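Local structure of histidine phosphotransfer protein (Medicago truncatula, 4G78) at residues Q21-D26 against A91-N96. The protein probably relays phosphoryl groups between cytokinin sensor histidine kinases and response regulators in plant hormone signalling. Residues are numbered along the deposited sequence; the frame is centred on the assembly and turned at random.
Sequences QGYLDD and AARVKN
Arg93 lays its guanidinium flat over one face of the Tyr23 ring, the planes 22° and the centres 3.9 Å apart. The cation-pi contact is off-centre: CZ of Arg93 sits 33° from the ring normal. A bend at chi3 (64°) in the arginine chain turns the planar group onto the ring. Although the Tyr23 CB points away from segment 91-96, its CG, anti to the carbonyl carbon, carries the ring back under the guanidinium.

Hydrogen bonds end on carbonyls of the loop, one from the arginine side chain and one from the helix backbone. NH1 of Arg93 donates to Gln21 O at 2.9 Å, nearly within the guanidinium plane, and Glu123 forms a salt bridge with NE, so stack, carbonyl and carboxylate together fix the group's rotation. A methionine in place of Arg93 would probably leave Glu123 without this salt-bridge partner, the Gln21 carbonyl without this donor and the Tyr23 face without its cation. Ala92 N donates to Tyr23 O at 3.2 Å from above the carbonyl plane; a water bridges that oxygen to Val94 N.

Small residues let the backbones approach. Gly22, whose positive phi ends helix 6-20 in a Schellman motif, has its O 3.4 Å from Ala92 CB; a CB at these backbone angles would jam against Gln21 O and press near Arg93 CD. The Ala92 methyl also meets Asp25 OD2, which a second water links to Lys95 NZ; Asp25 OD1 caps the following helix at Gln27 N.

In the all-helical bundle of this phosphotransfer protein, the contact joins the link between helices 6-20 and 26-32 to the start of helix 92-99 of the Hpt domain, with Tyr23, Leu24 and Ala91 resting on helix 110-145.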
loop_
_atom_site.group_PDB
_atom_site.type_symbol
_atom_site.label_atom_id
_atom_site.label_comp_id
_atom_site.label_asym_id
_atom_site.label_seq_id
_atom_site.Cartn_x
_atom_site.Cartn_y
_atom_site.Cartn_z
ATOM N N GLN A 21 -13.111 -1.884 -4.160
ATOM C CA GLN A 21 -13.124 -1.359 -2.800
ATOM C C GLN A 21 -12.113 -0.236 -2.580
ATOM O O GLN A 21 -12.024 0.317 -1.494
ATOM C CB GLN A 21 -13.002 -2.486 -1.804
ATOM C CG GLN A 21 -14.278 -3.312 -1.693
ATOM C CD GLN A 21 -15.379 -2.519 -1.011
ATOM O OE1 GLN A 21 -15.236 -2.251 0.206
ATOM N NE2 GLN A 21 -16.403 -2.124 -1.706
ATOM N N GLY A 22 -11.334 0.105 -3.605
ATOM C CA GLY A 22 -10.481 1.287 -3.543
ATOM C C GLY A 22 -9.098 1.069 -2.980
ATOM O O GLY A 22 -8.394 2.058 -2.754
ATOM N N TYR A 23 -8.691 -0.170 -2.739
ATOM C CA TYR A 23 -7.349 -0.434 -2.250
ATOM C C TYR A 23 -6.282 -0.063 -3.269
ATOM O O TYR A 23 -5.171 0.322 -2.899
ATOM C CB TYR A 23 -7.183 -1.886 -1.845
ATOM C CG TYR A 23 -7.951 -2.277 -0.632
ATOM C CD1 TYR A 23 -7.553 -1.783 0.627
ATOM C CD2 TYR A 23 -9.100 -3.040 -0.672
ATOM C CE1 TYR A 23 -8.278 -2.064 1.759
ATOM C CE2 TYR A 23 -9.768 -3.347 0.459
ATOM C CZ TYR A 23 -9.338 -2.828 1.702
ATOM O OH TYR A 23 -10.003 -3.144 2.856
ATOM N N LEU A 24 -6.593 -0.290 -4.555
ATOM C CA LEU A 24 -5.666 -0.107 -5.661
ATOM C C LEU A 24 -6.276 0.846 -6.660
ATOM O O LEU A 24 -7.493 0.877 -6.835
ATOM C CB LEU A 24 -5.431 -1.453 -6.376
ATOM C CG LEU A 24 -4.846 -2.540 -5.488
ATOM C CD1 LEU A 24 -4.825 -3.867 -6.255
ATOM C CD2 LEU A 24 -3.494 -2.155 -4.951
ATOM N N ASP A 25 -5.405 1.578 -7.355
ATOM C CA ASP A 25 -5.786 2.407 -8.471
ATOM C C ASP A 25 -4.879 2.135 -9.670
ATOM O O ASP A 25 -4.031 1.251 -9.649
ATOM C CB ASP A 25 -5.813 3.906 -8.079
ATOM C CG ASP A 25 -4.457 4.512 -7.754
ATOM O OD1 ASP A 25 -3.466 4.226 -8.456
ATOM O OD2 ASP A 25 -4.368 5.249 -6.778
ATOM N N ASP A 26 -5.108 2.888 -10.734
ATOM C CA ASP A 26 -4.460 2.590 -11.994
ATOM C C ASP A 26 -2.925 2.603 -11.937
ATOM O O ASP A 26 -2.307 1.990 -12.792
ATOM C CB ASP A 26 -4.902 3.593 -13.080
ATOM C CG ASP A 26 -4.470 3.128 -14.460
ATOM O OD1 ASP A 26 -4.983 2.068 -14.906
ATOM O OD2 ASP A 26 -3.666 3.812 -15.094
ATOM N N ALA A 91 -1.429 2.587 -4.185
ATOM C CA ALA A 91 -2.066 2.268 -2.897
ATOM C C ALA A 91 -3.016 3.423 -2.542
ATOM O O ALA A 91 -2.687 4.323 -1.781
ATOM C CB ALA A 91 -1.015 2.060 -1.846
ATOM N N ALA A 92 -4.214 3.405 -3.151
ATOM C CA ALA A 92 -5.091 4.549 -3.180
ATOM C C ALA A 92 -5.633 4.948 -1.805
ATOM O O ALA A 92 -5.610 6.101 -1.428
ATOM C CB ALA A 92 -6.250 4.284 -4.131
ATOM N N ARG A 93 -6.152 3.960 -1.059
ATOM C CA ARG A 93 -6.689 4.260 0.271
ATOM C C ARG A 93 -5.604 4.730 1.201
ATOM O O ARG A 93 -5.816 5.643 2.022
ATOM C CB ARG A 93 -7.503 3.100 0.817
ATOM C CG ARG A 93 -8.931 3.061 0.303
ATOM C CD ARG A 93 -9.600 1.712 0.422
ATOM N NE ARG A 93 -9.763 1.298 1.814
ATOM C CZ ARG A 93 -10.624 0.346 2.198
ATOM N NH1 ARG A 93 -11.446 -0.203 1.339
ATOM N NH2 ARG A 93 -10.635 -0.029 3.471
ATOM N N VAL A 94 -4.403 4.136 1.140
ATOM C CA VAL A 94 -3.290 4.586 1.979
ATOM C C VAL A 94 -2.940 6.028 1.615
ATOM O O VAL A 94 -2.774 6.889 2.497
ATOM C CB VAL A 94 -2.097 3.635 1.859
ATOM C CG1 VAL A 94 -0.893 4.205 2.635
ATOM C CG2 VAL A 94 -2.403 2.238 2.334
ATOM N N LYS A 95 -2.807 6.322 0.311
ATOM C CA LYS A 95 -2.474 7.666 -0.144
ATOM C C LYS A 95 -3.475 8.676 0.397
ATOM O O LYS A 95 -3.090 9.776 0.848
ATOM C CB LYS A 95 -2.450 7.675 -1.688
ATOM C CG LYS A 95 -2.464 9.047 -2.305
ATOM C CD LYS A 95 -2.576 9.006 -3.793
ATOM C CE LYS A 95 -3.267 10.157 -4.415
ATOM N NZ LYS A 95 -4.754 10.101 -4.453
ATOM N N ASN A 96 -4.759 8.330 0.329
ATOM C CA ASN A 96 -5.750 9.303 0.690
ATOM C C ASN A 96 -5.732 9.543 2.182
ATOM O O ASN A 96 -5.883 10.694 2.629
ATOM C CB ASN A 96 -7.072 8.882 0.091
ATOM C CG ASN A 96 -7.051 8.980 -1.465
ATOM O OD1 ASN A 96 -6.265 9.832 -2.027
ATOM N ND2 ASN A 96 -7.830 8.223 -2.129
HETATM O O HOH W 1 -4.552 1.447 -0.368
HETATM O O HOH W 2 -5.168 7.488 -5.730
#